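Local structure of agglutinin (Narcissus pseudonarcissus, 3DZW) at residues 29-34 / 62-67; 73-78 / 94-99. The protein probably binds mannose-rich glycans, as a tetrameric mannose-specific lectin of the monocot family, here holding alpha-1,3-linked mannobiose. All coordinates share one frame; numbering follows the deposited sequence. Where two conformers were deposited one is given.

Contact 1. Residues 29-34 / 62-67; sequences CNLVLY and LVVYSP. With MAN (alpha-D-mannopyranose), chain D; MAN (alpha-D-mannopyranose), chain E.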
loop_
_atom_site.group_PDB
_atom_site.type_symbol
_atom_site.label_atom_id
_atom_site.label_comp_id
_atom_site.label_asym_id
_atom_site.label_seq_id
_atom_site.Cartn_x
_atom_site.Cartn_y
_atom_site.Cartn_z
ATOM N N CYS A 29 16.764 16.381 -13.615
ATOM C CA CYS A 29 16.496 17.523 -12.638
ATOM C C CYS A 29 15.071 18.145 -12.682
ATOM O O CYS A 29 14.824 19.155 -12.030
ATOM C CB CYS A 29 17.583 18.633 -12.747
ATOM S SG CYS A 29 19.139 18.126 -12.109
ATOM N N ASN A 30 14.147 17.527 -13.423
ATOM C CA ASN A 30 12.807 18.015 -13.483
ATOM C C ASN A 30 11.971 17.191 -12.493
ATOM O O ASN A 30 12.023 15.959 -12.501
ATOM C CB ASN A 30 12.244 17.896 -14.909
ATOM C CG ASN A 30 10.992 18.807 -15.157
ATOM O OD1 ASN A 30 10.696 19.727 -14.376
ATOM N ND2 ASN A 30 10.292 18.559 -16.267
ATOM N N LEU A 31 11.255 17.890 -11.604
ATOM C CA LEU A 31 10.366 17.261 -10.610
ATOM C C LEU A 31 9.016 17.266 -11.236
ATOM O O LEU A 31 8.442 18.332 -11.468
ATOM C CB LEU A 31 10.378 18.050 -9.309
ATOM C CG LEU A 31 9.433 17.614 -8.176
ATOM C CD1 LEU A 31 9.711 16.205 -7.718
ATOM C CD2 LEU A 31 9.549 18.601 -7.002
ATOM N N VAL A 32 8.475 16.069 -11.509
ATOM C CA VAL A 32 7.221 15.940 -12.227
ATOM C C VAL A 32 6.151 15.029 -11.591
ATOM O O VAL A 32 6.469 14.001 -10.994
ATOM C CB VAL A 32 7.515 15.342 -13.637
ATOM C CG1 VAL A 32 6.254 15.313 -14.511
ATOM C CG2 VAL A 32 8.634 16.119 -14.336
ATOM N N LEU A 33 4.878 15.442 -11.739
ATOM C CA LEU A 33 3.724 14.675 -11.285
ATOM C C LEU A 33 3.071 14.057 -12.498
ATOM O O LEU A 33 2.681 14.778 -13.438
ATOM C CB LEU A 33 2.708 15.566 -10.565
ATOM C CG LEU A 33 1.395 14.886 -10.101
ATOM C CD1 LEU A 33 1.667 13.772 -9.095
ATOM C CD2 LEU A 33 0.433 15.904 -9.514
ATOM N N TYR A 34 2.958 12.717 -12.507
ATOM C CA TYR A 34 2.321 11.988 -13.615
ATOM C C TYR A 34 1.030 11.297 -13.220
ATOM O O TYR A 34 0.903 10.790 -12.101
ATOM C CB TYR A 34 3.252 10.891 -14.173
ATOM C CG TYR A 34 4.463 11.368 -14.920
ATOM C CD1 TYR A 34 4.386 11.673 -16.281
ATOM C CD2 TYR A 34 5.698 11.472 -14.289
ATOM C CE1 TYR A 34 5.490 12.100 -16.981
ATOM C CE2 TYR A 34 6.819 11.903 -14.982
ATOM C CZ TYR A 34 6.710 12.213 -16.333
ATOM O OH TYR A 34 7.820 12.639 -17.039
ATOM N N LEU A 62 10.092 23.278 0.694
ATOM C CA LEU A 62 10.327 22.118 -0.200
ATOM C C LEU A 62 11.263 22.628 -1.263
ATOM O O LEU A 62 10.897 23.524 -2.008
ATOM C CB LEU A 62 9.022 21.609 -0.797
ATOM C CG LEU A 62 9.073 20.370 -1.714
ATOM C CD1 LEU A 62 9.576 19.146 -0.963
ATOM C CD2 LEU A 62 7.700 20.094 -2.321
ATOM N N VAL A 63 12.481 22.054 -1.357
ATOM C CA VAL A 63 13.499 22.570 -2.303
ATOM C C VAL A 63 14.216 21.534 -3.183
ATOM O O VAL A 63 14.545 20.436 -2.729
ATOM C CB VAL A 63 14.612 23.328 -1.505
ATOM C CG1 VAL A 63 15.603 24.025 -2.450
ATOM C CG2 VAL A 63 13.998 24.340 -0.527
ATOM N N VAL A 64 14.451 21.905 -4.456
ATOM C CA VAL A 64 15.198 21.079 -5.381
ATOM C C VAL A 64 16.622 21.649 -5.421
ATOM O O VAL A 64 16.806 22.836 -5.731
ATOM C CB VAL A 64 14.615 21.087 -6.783
ATOM C CG1 VAL A 64 15.547 20.315 -7.764
ATOM C CG2 VAL A 64 13.204 20.492 -6.787
ATOM N N TYR A 65 17.619 20.813 -5.091
ATOM C CA TYR A 65 19.042 21.234 -5.092
ATOM C C TYR A 65 19.833 20.620 -6.244
ATOM O O TYR A 65 19.612 19.469 -6.622
ATOM C CB TYR A 65 19.726 20.875 -3.762
ATOM C CG TYR A 65 19.327 21.742 -2.587
ATOM C CD1 TYR A 65 19.948 22.964 -2.368
ATOM C CD2 TYR A 65 18.347 21.327 -1.679
ATOM C CE1 TYR A 65 19.601 23.775 -1.289
ATOM C CE2 TYR A 65 17.989 22.131 -0.585
ATOM C CZ TYR A 65 18.627 23.362 -0.403
ATOM O OH TYR A 65 18.291 24.176 0.666
ATOM N N SER A 66 20.774 21.400 -6.785
ATOM C CA SER A 66 21.626 20.958 -7.865
ATOM C C SER A 66 22.716 20.057 -7.308
ATOM O O SER A 66 22.877 19.976 -6.093
ATOM C CB SER A 66 22.274 22.153 -8.536
ATOM O OG SER A 66 23.231 22.749 -7.672
ATOM N N PRO A 67 23.466 19.337 -8.199
ATOM C CA PRO A 67 24.579 18.513 -7.709
ATOM C C PRO A 67 25.639 19.332 -6.889
ATOM O O PRO A 67 26.374 18.744 -6.085
ATOM C CB PRO A 67 25.194 17.934 -8.996
ATOM C CG PRO A 67 24.624 18.734 -10.104
ATOM C CD PRO A 67 23.290 19.187 -9.652
HETATM C C1 MAN D . 10.465 17.536 -19.879
HETATM C C2 MAN D . 11.023 16.154 -19.355
HETATM C C3 MAN D . 9.935 15.093 -19.435
HETATM C C4 MAN D . 8.653 15.576 -18.706
HETATM C C5 MAN D . 8.149 16.955 -19.206
HETATM C C6 MAN D . 7.012 17.469 -18.345
HETATM O O1 MAN D . 10.633 17.845 -21.342
HETATM O O2 MAN D . 11.496 16.289 -18.036
HETATM O O3 MAN D . 10.434 13.893 -18.875
HETATM O O4 MAN D . 7.622 14.641 -18.879
HETATM O O5 MAN D . 9.172 17.951 -19.198
HETATM O O6 MAN D . 6.669 18.777 -18.767
HETATM C C1 MAN E . 14.983 29.409 2.362
HETATM C C2 MAN E . 15.725 28.259 3.189
HETATM C C3 MAN E . 16.965 27.722 2.503
HETATM C C4 MAN E . 16.686 27.433 1.028
HETATM C C5 MAN E . 16.165 28.678 0.285
HETATM C C6 MAN E . 15.816 28.351 -1.155
HETATM O O1 MAN E . 15.089 30.832 2.872
HETATM O O2 MAN E . 14.809 27.220 3.381
HETATM O O3 MAN E . 17.368 26.528 3.145
HETATM O O4 MAN E . 17.866 26.975 0.395
HETATM O O5 MAN E . 14.985 29.213 0.868
HETATM O O6 MAN E . 15.167 29.469 -1.747
#
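The phenol oxygen of Tyr34 is gripped twice: mannose O4 (chain D) donates to Tyr34 OH at 2.7 Å, and Gln26 OE1 is its second partner. With chi1 at -70°, CG stands beside the backbone N, and the ring rests against its own strand, where Val32 CG1 lies 3.5 Å above the plane of the Tyr34 ring, toward the rim. Asn30 reaches the same sugar along a nearly straight bond, ND2 to mannose O2 (chain D) at 3.1 Å with an N-H...O angle of 170°; Asn30 OD1 is taken up by Thr45 N, which fixes the flip of the amide. On the other segment Tyr65 repeats the scheme, its OH accepting from mannose O4 (chain E) at 2.8 Å and pairing with Gln57 OE1. These are two copies of the Gln-x-Asp-x-Asn-x-Val-x-Tyr sugar site of the beta-prism II fold, carried on separate sheets. Between the sites the strands turn Leu31 and Val64 into the prism interior. The two side chains cross obliquely, and their methyls meet at Leu31 CD2 to Val64 CG2, 4.1 Å. CG of Leu31 lies anti to the backbone N (chi1 176°), which extends the side chain toward that methyl. Val64 CG1 approaches Cys29 O more loosely, at 4.5 Å, while Cys29 SG is tied to Cys52 by a disulfide.

Contact 2. Residues 73-78 / 94-99; sequences WASNTG and VVIYGT. With MAN (alpha-D-mannopyranose), chain C.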
loop_
_atom_site.group_PDB
_atom_site.type_symbol
_atom_site.label_atom_id
_atom_site.label_comp_id
_atom_site.label_asym_id
_atom_site.label_seq_id
_atom_site.Cartn_x
_atom_site.Cartn_y
_atom_site.Cartn_z
ATOM N N TRP A 73 14.847 25.492 -7.368
ATOM C CA TRP A 73 13.398 25.624 -7.237
ATOM C C TRP A 73 13.018 25.449 -5.787
ATOM O O TRP A 73 13.644 24.656 -5.066
ATOM C CB TRP A 73 12.644 24.584 -8.081
ATOM C CG TRP A 73 11.105 24.742 -7.998
ATOM C CD1 TRP A 73 10.310 25.453 -8.851
ATOM C CD2 TRP A 73 10.224 24.194 -6.990
ATOM N NE1 TRP A 73 8.988 25.376 -8.450
ATOM C CE2 TRP A 73 8.909 24.612 -7.312
ATOM C CE3 TRP A 73 10.419 23.394 -5.851
ATOM C CZ2 TRP A 73 7.792 24.251 -6.536
ATOM C CZ3 TRP A 73 9.305 23.039 -5.081
ATOM C CH2 TRP A 73 8.011 23.470 -5.433
ATOM N N ALA A 74 11.992 26.196 -5.344
ATOM C CA ALA A 74 11.500 26.090 -3.958
ATOM C C ALA A 74 10.040 26.515 -3.846
ATOM O O ALA A 74 9.558 27.347 -4.624
ATOM C CB ALA A 74 12.365 26.919 -3.017
ATOM N N SER A 75 9.340 25.940 -2.865
ATOM C CA SER A 75 7.938 26.268 -2.620
ATOM C C SER A 75 7.772 27.644 -1.930
ATOM O O SER A 75 6.647 28.193 -1.871
ATOM C CB SER A 75 7.265 25.158 -1.781
ATOM O OG SER A 75 7.934 24.958 -0.538
ATOM N N ASN A 76 8.887 28.200 -1.423
ATOM C CA ASN A 76 8.890 29.499 -0.730
ATOM C C ASN A 76 8.005 29.476 0.530
ATOM O O ASN A 76 7.277 30.440 0.812
ATOM C CB ASN A 76 8.470 30.653 -1.682
ATOM C CG ASN A 76 9.415 30.816 -2.882
ATOM O OD1 ASN A 76 10.640 30.625 -2.770
ATOM N ND2 ASN A 76 8.854 31.200 -4.020
ATOM N N THR A 77 8.080 28.367 1.283
ATOM C CA THR A 77 7.290 28.190 2.513
ATOM C C THR A 77 8.176 27.991 3.758
ATOM O O THR A 77 7.764 27.336 4.731
ATOM C CB THR A 77 6.291 27.001 2.375
ATOM O OG1 THR A 77 7.004 25.802 2.024
ATOM C CG2 THR A 77 5.265 27.297 1.314
ATOM N N GLY A 78 9.385 28.563 3.725
ATOM C CA GLY A 78 10.313 28.469 4.850
ATOM C C GLY A 78 9.833 29.361 5.981
ATOM O O GLY A 78 9.407 30.491 5.747
ATOM N N VAL A 94 -0.769 17.512 -4.520
ATOM C CA VAL A 94 0.491 17.359 -3.773
ATOM C C VAL A 94 0.481 18.566 -2.822
ATOM O O VAL A 94 0.489 19.720 -3.280
ATOM C CB VAL A 94 1.709 17.346 -4.661
ATOM C CG1 VAL A 94 2.976 17.276 -3.821
ATOM C CG2 VAL A 94 1.649 16.161 -5.644
ATOM N N VAL A 95 0.449 18.294 -1.505
ATOM C CA VAL A 95 0.312 19.343 -0.489
ATOM C C VAL A 95 1.297 19.283 0.689
ATOM O O VAL A 95 1.614 18.208 1.190
ATOM C CB VAL A 95 -1.134 19.277 0.126
ATOM C CG1 VAL A 95 -1.407 20.467 1.036
ATOM C CG2 VAL A 95 -2.185 19.207 -0.963
ATOM N N ILE A 96 1.761 20.463 1.133
ATOM C CA ILE A 96 2.637 20.577 2.298
ATOM C C ILE A 96 1.793 20.994 3.506
ATOM O O ILE A 96 1.076 22.020 3.443
ATOM C CB ILE A 96 3.731 21.621 2.119
ATOM C CG1 ILE A 96 4.693 21.219 1.008
ATOM C CG2 ILE A 96 4.514 21.798 3.427
ATOM C CD1 ILE A 96 5.736 22.277 0.700
ATOM N N TYR A 97 1.863 20.209 4.595
ATOM C CA TYR A 97 1.132 20.506 5.847
ATOM C C TYR A 97 2.093 20.650 7.016
ATOM O O TYR A 97 3.118 19.978 7.064
ATOM C CB TYR A 97 0.157 19.396 6.213
ATOM C CG TYR A 97 -0.993 19.129 5.266
ATOM C CD1 TYR A 97 -0.886 18.169 4.264
ATOM C CD2 TYR A 97 -2.212 19.792 5.413
ATOM C CE1 TYR A 97 -1.949 17.896 3.403
ATOM C CE2 TYR A 97 -3.285 19.527 4.560
ATOM C CZ TYR A 97 -3.148 18.577 3.557
ATOM O OH TYR A 97 -4.217 18.311 2.710
ATOM N N GLY A 98 1.748 21.508 7.981
ATOM C CA GLY A 98 2.580 21.693 9.183
ATOM C C GLY A 98 2.302 23.035 9.866
ATOM O O GLY A 98 1.636 23.871 9.289
ATOM N N THR A 99 2.818 23.239 11.086
ATOM C CA THR A 99 3.637 22.245 11.795
ATOM C C THR A 99 2.746 21.223 12.553
ATOM O O THR A 99 1.516 21.240 12.413
ATOM C CB THR A 99 4.626 22.928 12.767
ATOM O OG1 THR A 99 5.533 21.957 13.299
ATOM C CG2 THR A 99 3.878 23.623 13.909
HETATM C C1 MAN C . -7.906 20.854 -1.917
HETATM C C2 MAN C . -7.679 19.448 -1.380
HETATM C C3 MAN C . -7.144 19.503 0.053
HETATM C C4 MAN C . -5.905 20.376 0.114
HETATM C C5 MAN C . -6.181 21.747 -0.520
HETATM C C6 MAN C . -4.923 22.604 -0.566
HETATM O O2 MAN C . -6.773 18.751 -2.230
HETATM O O3 MAN C . -6.837 18.202 0.524
HETATM O O4 MAN C . -5.491 20.523 1.472
HETATM O O5 MAN C . -6.698 21.589 -1.851
HETATM O O6 MAN C . -5.240 23.894 -1.072
#
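Ile96 points the far end of its chain at the hydroxyls of the opposite segment: its CD1 lies 3.7 Å from Ser75 OG and 4.0 Å from Thr77 OG1. The extended chi2 (175°) puts CD1 at the far end, and the approach is end-on to Ser75 OG, while Thr77 OG1 lies off to one side. The side chains of Thr77 and Ile96 cross at a slant, with the hydroxyl rather than the methyl of Thr77 turned to the isoleucine. Both hydroxyls stand between the backbone N and the carbonyl carbon of their own residue (chi1 58° for Ser75, 56° for Thr77), a shared setting that, with the turn of the backbone over 75-77, leaves the two within bonding distance, and Ser75 OG donates to Thr77 OG1 at 2.9 Å. These oxygens have further polar partners: Thr77 OG1 is also bonded to Gly60 O, and Leu62 N donates to Ser75 OG. The isoleucine methyl therefore meets oxygens whose polar needs are met elsewhere. Trp102 of the second subunit packs on both Thr77 and Ile96.

The neighbours of Ile96 along its strand face the sugar instead. Tyr97 OH accepts a bond from mannose O4 (chain C) at 2.8 Å and is paired with Gln89 OE1; a weak bond comes from mannose O3 (chain C) to Tyr97 OH at 3.4 Å. Val95 CG1 lies 3.5 Å above the plane of the Tyr97 ring, toward its rim, and Val95 CG2 is 4.0 Å from mannose C4 (chain C). Residues 95-97 pair antiparallel with a strand of the second subunit, carrying the sheet across the interface. Val95 and Tyr97 thus turn to mannose and Ile96 to a core shared with Trp102 of the second subunit, in a beta-prism II mannose site whose sheet is extended by a partner's strand, as in the strand-exchanged pairs that make up the tetramer of this family.

How the contacts relate
From the N terminus, the chain first enters contact 1 at 29-34, runs through strands 38-42 and 53-56, and closes that loop at 62-67. Only then does contact 2 open, at 73-78, and strand 84-88 is passed before 94-99 closes it. The two loops are therefore in series, neither nested nor crossed. Contact 1 joins the sheet holding 31-35 to the one holding 62-65; contact 2 joins the same sheet, through the turn that follows 71-74, to the sheet of 94-103. Strands 62-65 and 71-74 are neighbours, with a probable hydrogen bond from Val64 N to Trp73 O at 2.9 Å. Both contacts also touch the second subunit.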